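Local atomic coordinates of Stk_08120 (Sulfolobus tokodaii str. 7, PDB entry 2EJX), a protein that probably functions as a fatty acid carrier, as a member of the thermoacidophile-specific DUF3211 family with a Bet v 1-like fold. Residues A[10-15]-A[93-98]; A[33-38]-A[58-63]. All blocks are in the same frame, centred on the assembly; numbering follows the deposited sequence.

Interaction 1. Residues A[10-15]-A[93-98]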
loop_
_atom_site.group_PDB
_atom_site.type_symbol
_atom_site.label_atom_id
_atom_site.label_comp_id
_atom_site.label_asym_id
_atom_site.label_seq_id
_atom_site.Cartn_x
_atom_site.Cartn_y
_atom_site.Cartn_z
ATOM N N GLU A 10 10.872 1.764 -5.923
ATOM C CA GLU A 10 11.210 3.134 -5.657
ATOM C C GLU A 10 10.235 3.956 -6.447
ATOM O O GLU A 10 9.916 3.586 -7.583
ATOM C CB GLU A 10 12.632 3.422 -6.172
ATOM C CG GLU A 10 13.030 4.858 -6.027
ATOM C CD GLU A 10 14.480 5.092 -6.371
ATOM O OE1 GLU A 10 14.752 5.411 -7.533
ATOM O OE2 GLU A 10 15.337 4.937 -5.472
ATOM N N ILE A 11 9.726 5.024 -5.826
ATOM C CA ILE A 11 8.849 5.966 -6.500
ATOM C C ILE A 11 9.445 7.346 -6.388
ATOM O O ILE A 11 9.788 7.804 -5.281
ATOM C CB ILE A 11 7.447 5.949 -5.862
ATOM C CG1 ILE A 11 6.828 4.547 -6.010
ATOM C CG2 ILE A 11 6.507 7.084 -6.486
ATOM C CD1 ILE A 11 5.351 4.454 -5.684
ATOM N N LYS A 12 9.500 8.033 -7.533
ATOM C CA LYS A 12 9.935 9.410 -7.638
ATOM C C LYS A 12 8.711 10.320 -7.757
ATOM O O LYS A 12 7.783 10.019 -8.517
ATOM C CB LYS A 12 10.826 9.563 -8.874
ATOM C CG LYS A 12 12.135 8.753 -8.781
ATOM C CD LYS A 12 13.220 9.686 -8.182
ATOM C CE LYS A 12 14.515 8.979 -7.853
ATOM N NZ LYS A 12 15.361 9.858 -6.944
ATOM N N THR A 13 8.712 11.428 -7.024
ATOM C CA THR A 13 7.572 12.344 -7.033
ATOM C C THR A 13 7.999 13.806 -6.978
ATOM O O THR A 13 8.979 14.157 -6.330
ATOM C CB THR A 13 6.583 12.042 -5.849
ATOM O OG1 THR A 13 5.499 12.984 -5.831
ATOM C CG2 THR A 13 7.296 12.140 -4.504
ATOM N N ASN A 14 7.281 14.642 -7.724
ATOM C CA ASN A 14 7.364 16.087 -7.606
ATOM C C ASN A 14 6.283 16.677 -6.715
ATOM O O ASN A 14 6.149 17.909 -6.615
ATOM C CB ASN A 14 7.212 16.703 -8.992
ATOM C CG ASN A 14 8.446 16.554 -9.836
ATOM O OD1 ASN A 14 9.554 16.380 -9.321
ATOM N ND2 ASN A 14 8.272 16.698 -11.145
ATOM N N GLN A 15 5.457 15.827 -6.104
ATOM C CA GLN A 15 4.431 16.321 -5.199
ATOM C C GLN A 15 5.092 16.544 -3.841
ATOM O O GLN A 15 6.199 16.027 -3.610
ATOM C CB GLN A 15 3.265 15.308 -5.084
ATOM C CG GLN A 15 2.249 15.320 -6.201
ATOM C CD GLN A 15 1.211 16.396 -5.994
ATOM O OE1 GLN A 15 1.153 17.013 -4.943
ATOM N NE2 GLN A 15 0.400 16.638 -7.005
ATOM N N ASN A 93 13.663 14.190 -0.504
ATOM C CA ASN A 93 12.546 15.108 -0.791
ATOM C C ASN A 93 11.707 14.730 -2.020
ATOM O O ASN A 93 10.600 15.264 -2.220
ATOM C CB ASN A 93 13.058 16.564 -0.959
ATOM C CG ASN A 93 11.925 17.539 -1.360
ATOM O OD1 ASN A 93 11.842 17.995 -2.518
ATOM N ND2 ASN A 93 11.026 17.820 -0.418
ATOM N N ASN A 94 12.223 13.831 -2.856
ATOM C CA ASN A 94 11.509 13.487 -4.095
ATOM C C ASN A 94 11.375 12.000 -4.332
ATOM O O ASN A 94 11.092 11.607 -5.438
ATOM C CB ASN A 94 12.197 14.093 -5.344
ATOM C CG ASN A 94 12.174 15.608 -5.355
ATOM O OD1 ASN A 94 11.157 16.232 -5.702
ATOM N ND2 ASN A 94 13.318 16.217 -5.026
ATOM N N THR A 95 11.639 11.175 -3.308
ATOM C CA THR A 95 11.772 9.741 -3.516
ATOM C C THR A 95 11.289 9.008 -2.276
ATOM O O THR A 95 11.615 9.400 -1.150
ATOM C CB THR A 95 13.250 9.316 -3.767
ATOM O OG1 THR A 95 13.868 10.289 -4.606
ATOM C CG2 THR A 95 13.325 7.971 -4.446
ATOM N N LEU A 96 10.538 7.937 -2.502
ATOM C CA LEU A 96 10.194 7.032 -1.454
ATOM C C LEU A 96 10.430 5.592 -1.880
ATOM O O LEU A 96 10.679 5.304 -3.063
ATOM C CB LEU A 96 8.759 7.263 -0.954
ATOM C CG LEU A 96 7.549 7.136 -1.872
ATOM C CD1 LEU A 96 7.041 5.692 -2.068
ATOM C CD2 LEU A 96 6.423 7.994 -1.332
ATOM N N GLN A 97 10.375 4.697 -0.896
ATOM C CA GLN A 97 10.477 3.257 -1.158
ATOM C C GLN A 97 9.293 2.557 -0.545
ATOM O O GLN A 97 8.933 2.851 0.592
ATOM C CB GLN A 97 11.805 2.706 -0.540
ATOM C CG GLN A 97 12.242 1.301 -1.051
ATOM C CD GLN A 97 12.776 1.224 -2.493
ATOM O OE1 GLN A 97 12.821 0.143 -3.095
ATOM N NE2 GLN A 97 13.191 2.339 -3.032
ATOM N N ILE A 98 8.739 1.592 -1.275
ATOM C CA ILE A 98 7.674 0.709 -0.783
ATOM C C ILE A 98 8.256 -0.694 -0.746
ATOM O O ILE A 98 8.850 -1.144 -1.744
ATOM C CB ILE A 98 6.432 0.735 -1.715
ATOM C CG1 ILE A 98 5.945 2.196 -1.869
ATOM C CG2 ILE A 98 5.349 -0.235 -1.219
ATOM C CD1 ILE A 98 4.665 2.353 -2.711
#
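Ile11 and Leu96 form an antiparallel hydrogen-bonded pair between strand 7-12, at one edge of the sheet, and strand 95-102. They exchange two backbone bonds, Ile11 N to Leu96 O and Leu96 N to Ile11 O, each 2.9 Å. Glu10 with Gln97 and Lys12 with Thr95 are the flanking non-hydrogen-bonded pairs. Beyond Lys12 the pairing runs on for one bond, Thr13 N to Asn94 O at 2.9 Å.

On the inner face, CD1 of Leu96 lies 3.8 Å from CB of Ile11. The two side chains run side by side. CD1 of Ile11 also meets CD1 of Ile98 at 3.7 Å. Helices 17-24 and 105-137 cover this group through Val20, Phe24, Leu119 and Ile126.

The face of Glu10, Lys12 and Thr95 is polar. Lys12 bends at chi2 (-92°), which brings NZ to 2.8 Å from Thr95 OG1; Asp92 also bonds this hydroxyl. CG of Glu10 packs on CG2 of Thr95 at 3.5 Å, while the carboxylate of Glu10 forms a salt bridge with Lys91.

Past the strand, Thr13 OG1 accepts from Gln15 N at 2.9 Å in an ST turn and also bonds Asp127 of helix 105-137. The contact is therefore two-sided. Apolar groups join the edge strand to the helices. On the outer face Lys12 and Thr95 link neighbouring strands, and Glu10 reaches past strand 95-102 to Lys91 of strand 82-92.

Interaction 2. Residues A[33-38]-A[58-63]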
loop_
_atom_site.group_PDB
_atom_site.type_symbol
_atom_site.label_atom_id
_atom_site.label_comp_id
_atom_site.label_asym_id
_atom_site.label_seq_id
_atom_site.Cartn_x
_atom_site.Cartn_y
_atom_site.Cartn_z
ATOM N N GLN A 33 -4.606 0.118 -3.650
ATOM C CA GLN A 33 -3.581 0.451 -4.673
ATOM C C GLN A 33 -2.543 -0.634 -4.886
ATOM O O GLN A 33 -2.033 -0.764 -6.010
ATOM C CB GLN A 33 -2.859 1.764 -4.368
ATOM C CG GLN A 33 -3.677 3.037 -4.568
ATOM C CD GLN A 33 -3.917 3.412 -6.029
ATOM O OE1 GLN A 33 -4.695 4.349 -6.340
ATOM N NE2 GLN A 33 -3.275 2.710 -6.920
ATOM N N ILE A 34 -2.221 -1.374 -3.806
ATOM C CA ILE A 34 -1.066 -2.305 -3.815
ATOM C C ILE A 34 -1.435 -3.780 -3.761
ATOM O O ILE A 34 -0.883 -4.601 -4.505
ATOM C CB ILE A 34 -0.033 -1.929 -2.696
ATOM C CG1 ILE A 34 0.630 -0.566 -3.014
ATOM C CG2 ILE A 34 1.103 -2.988 -2.588
ATOM C CD1 ILE A 34 1.224 0.083 -1.813
ATOM N N PHE A 35 -2.407 -4.129 -2.910
ATOM C CA PHE A 35 -2.751 -5.529 -2.719
ATOM C C PHE A 35 -3.451 -6.090 -3.964
ATOM O O PHE A 35 -4.063 -5.318 -4.702
ATOM C CB PHE A 35 -3.576 -5.720 -1.442
ATOM C CG PHE A 35 -2.727 -5.905 -0.212
ATOM C CD1 PHE A 35 -1.733 -4.982 0.108
ATOM C CD2 PHE A 35 -2.876 -7.030 0.587
ATOM C CE1 PHE A 35 -0.919 -5.146 1.232
ATOM C CE2 PHE A 35 -2.048 -7.218 1.718
ATOM C CZ PHE A 35 -1.090 -6.266 2.045
ATOM N N PRO A 36 -3.322 -7.418 -4.232
ATOM C CA PRO A 36 -3.981 -7.969 -5.430
ATOM C C PRO A 36 -5.505 -7.972 -5.377
ATOM O O PRO A 36 -6.084 -8.616 -4.501
ATOM C CB PRO A 36 -3.474 -9.422 -5.518
ATOM C CG PRO A 36 -2.439 -9.579 -4.465
ATOM C CD PRO A 36 -2.550 -8.446 -3.483
ATOM N N GLY A 37 -6.136 -7.276 -6.317
ATOM C CA GLY A 37 -7.575 -7.450 -6.598
ATOM C C GLY A 37 -8.488 -7.154 -5.415
ATOM O O GLY A 37 -9.457 -7.875 -5.189
ATOM N N ILE A 38 -8.188 -6.076 -4.686
ATOM C CA ILE A 38 -9.030 -5.630 -3.557
ATOM C C ILE A 38 -10.432 -5.220 -4.028
ATOM O O ILE A 38 -10.571 -4.384 -4.922
ATOM C CB ILE A 38 -8.346 -4.477 -2.748
ATOM C CG1 ILE A 38 -7.052 -4.961 -2.090
ATOM C CG2 ILE A 38 -9.307 -3.839 -1.704
ATOM C CD1 ILE A 38 -7.307 -5.871 -0.866
ATOM N N PHE A 58 -8.056 -17.518 -5.711
ATOM C CA PHE A 58 -7.905 -17.345 -4.285
ATOM C C PHE A 58 -8.447 -16.049 -3.709
ATOM O O PHE A 58 -7.799 -15.032 -3.813
ATOM C CB PHE A 58 -6.431 -17.476 -3.938
ATOM C CG PHE A 58 -5.817 -18.694 -4.554
ATOM C CD1 PHE A 58 -6.209 -19.950 -4.122
ATOM C CD2 PHE A 58 -4.898 -18.583 -5.583
ATOM C CE1 PHE A 58 -5.669 -21.104 -4.719
ATOM C CE2 PHE A 58 -4.348 -19.734 -6.194
ATOM C CZ PHE A 58 -4.745 -20.976 -5.751
ATOM N N SER A 59 -9.605 -16.125 -3.068
ATOM C CA SER A 59 -10.113 -15.025 -2.250
ATOM C C SER A 59 -9.365 -14.945 -0.939
ATOM O O SER A 59 -8.963 -15.969 -0.348
ATOM C CB SER A 59 -11.590 -15.227 -1.954
ATOM O OG SER A 59 -12.292 -15.194 -3.185
ATOM N N TYR A 60 -9.198 -13.723 -0.434
ATOM C CA TYR A 60 -8.555 -13.565 0.845
ATOM C C TYR A 60 -9.181 -12.399 1.589
ATOM O O TYR A 60 -9.790 -11.505 0.975
ATOM C CB TYR A 60 -7.036 -13.372 0.716
ATOM C CG TYR A 60 -6.653 -12.114 -0.012
ATOM C CD1 TYR A 60 -6.386 -10.935 0.695
ATOM C CD2 TYR A 60 -6.622 -12.075 -1.410
ATOM C CE1 TYR A 60 -6.055 -9.760 0.037
ATOM C CE2 TYR A 60 -6.274 -10.909 -2.088
ATOM C CZ TYR A 60 -6.010 -9.747 -1.354
ATOM O OH TYR A 60 -5.666 -8.575 -1.996
ATOM N N LYS A 61 -9.069 -12.475 2.905
ATOM C CA LYS A 61 -9.515 -11.422 3.826
ATOM C C LYS A 61 -8.303 -10.925 4.561
ATOM O O LYS A 61 -7.613 -11.713 5.230
ATOM C CB LYS A 61 -10.492 -11.982 4.854
ATOM C CG LYS A 61 -11.888 -12.068 4.383
ATOM C CD LYS A 61 -12.754 -12.857 5.378
ATOM C CE LYS A 61 -13.548 -11.952 6.307
ATOM N NZ LYS A 61 -12.764 -11.539 7.498
ATOM N N VAL A 62 -8.021 -9.634 4.460
ATOM C CA VAL A 62 -6.880 -9.071 5.147
ATOM C C VAL A 62 -7.383 -7.942 6.084
ATOM O O VAL A 62 -8.381 -7.256 5.782
ATOM C CB VAL A 62 -5.741 -8.635 4.155
ATOM C CG1 VAL A 62 -6.249 -7.626 3.163
ATOM C CG2 VAL A 62 -4.515 -8.103 4.865
ATOM N N LYS A 63 -6.747 -7.827 7.241
ATOM C CA LYS A 63 -7.003 -6.688 8.142
ATOM C C LYS A 63 -5.688 -6.314 8.818
ATOM O O LYS A 63 -4.713 -7.058 8.791
ATOM C CB LYS A 63 -8.094 -7.028 9.184
ATOM C CG LYS A 63 -7.605 -7.992 10.246
ATOM C CD LYS A 63 -8.795 -8.510 11.032
ATOM C CE LYS A 63 -8.349 -9.219 12.328
ATOM N NZ LYS A 63 -8.097 -10.623 12.036
#
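Tyr60 reaches from strand 58-69 to the turn that follows helix 27-34, and its hydroxyl makes the polar link of this contact. Tyr60 OH donates to Pro36 O in a short hydrogen bond of 2.5 Å. The hydroxyl sits above the carbonyl plane, 37° out of it, and the oxygen of Pro36 lies in the plane of the tyrosine ring, at its edge. Tyr60 CG stands between its backbone N and carbonyl carbon (chi1 64°), and the ring points across to the turn.

Carbon atoms of Phe35, Pro36 and Ile38 lie close to the same hydroxyl. Ile38 CD1 comes to 3.4 Å from Tyr60 OH and the two side chains cross at about a right angle. Pro36 CD is 3.5 Å from Tyr60 OH, and CB of Phe35 is 3.6 Å from it. The hydroxyl oxygen lies at the edge of the Phe35 ring, near its plane.

The apolar pairs are looser. Phe35 CE2 meets Val62 CG2 at 4.1 Å, and Phe35 CD2 lies 4.2 Å from Tyr60 CE1. Val62 and the Phe35 ring both touch Tyr77 of strand 72-79, the two aromatic rings edge-to-face. Pro36 packs on Tyr114 of helix 105-137.

Phe35 is the first residue to leave helical geometry. The phenol of buried Tyr60 gives the Pro36 carbonyl a partner and so ties the helix exit to the curved sheet of this Bet v 1-like fold.

How the interactions relate
Near the N terminus, the end of strand 7-12 and the loop after it give the first half of interaction 1. Helices 17-24 and 27-34 lead to the turn of interaction 2. After strands 38-42 and 48-55 the chain reaches segment 58-63, which closes the short loop of interaction 2 and joins the exit of helix 27-34 to strand 58-69. Strands 72-79 and 82-92 follow before segment 93-98 closes the longer loop of interaction 1, joining the first strand, at the sheet edge, to the last. The small loop lies within the large one. The centres are about 24 Å apart. Segments 93-98 and 33-38 touch where Ile98 CG2 packs 4.2 Å from Ile34 CD1.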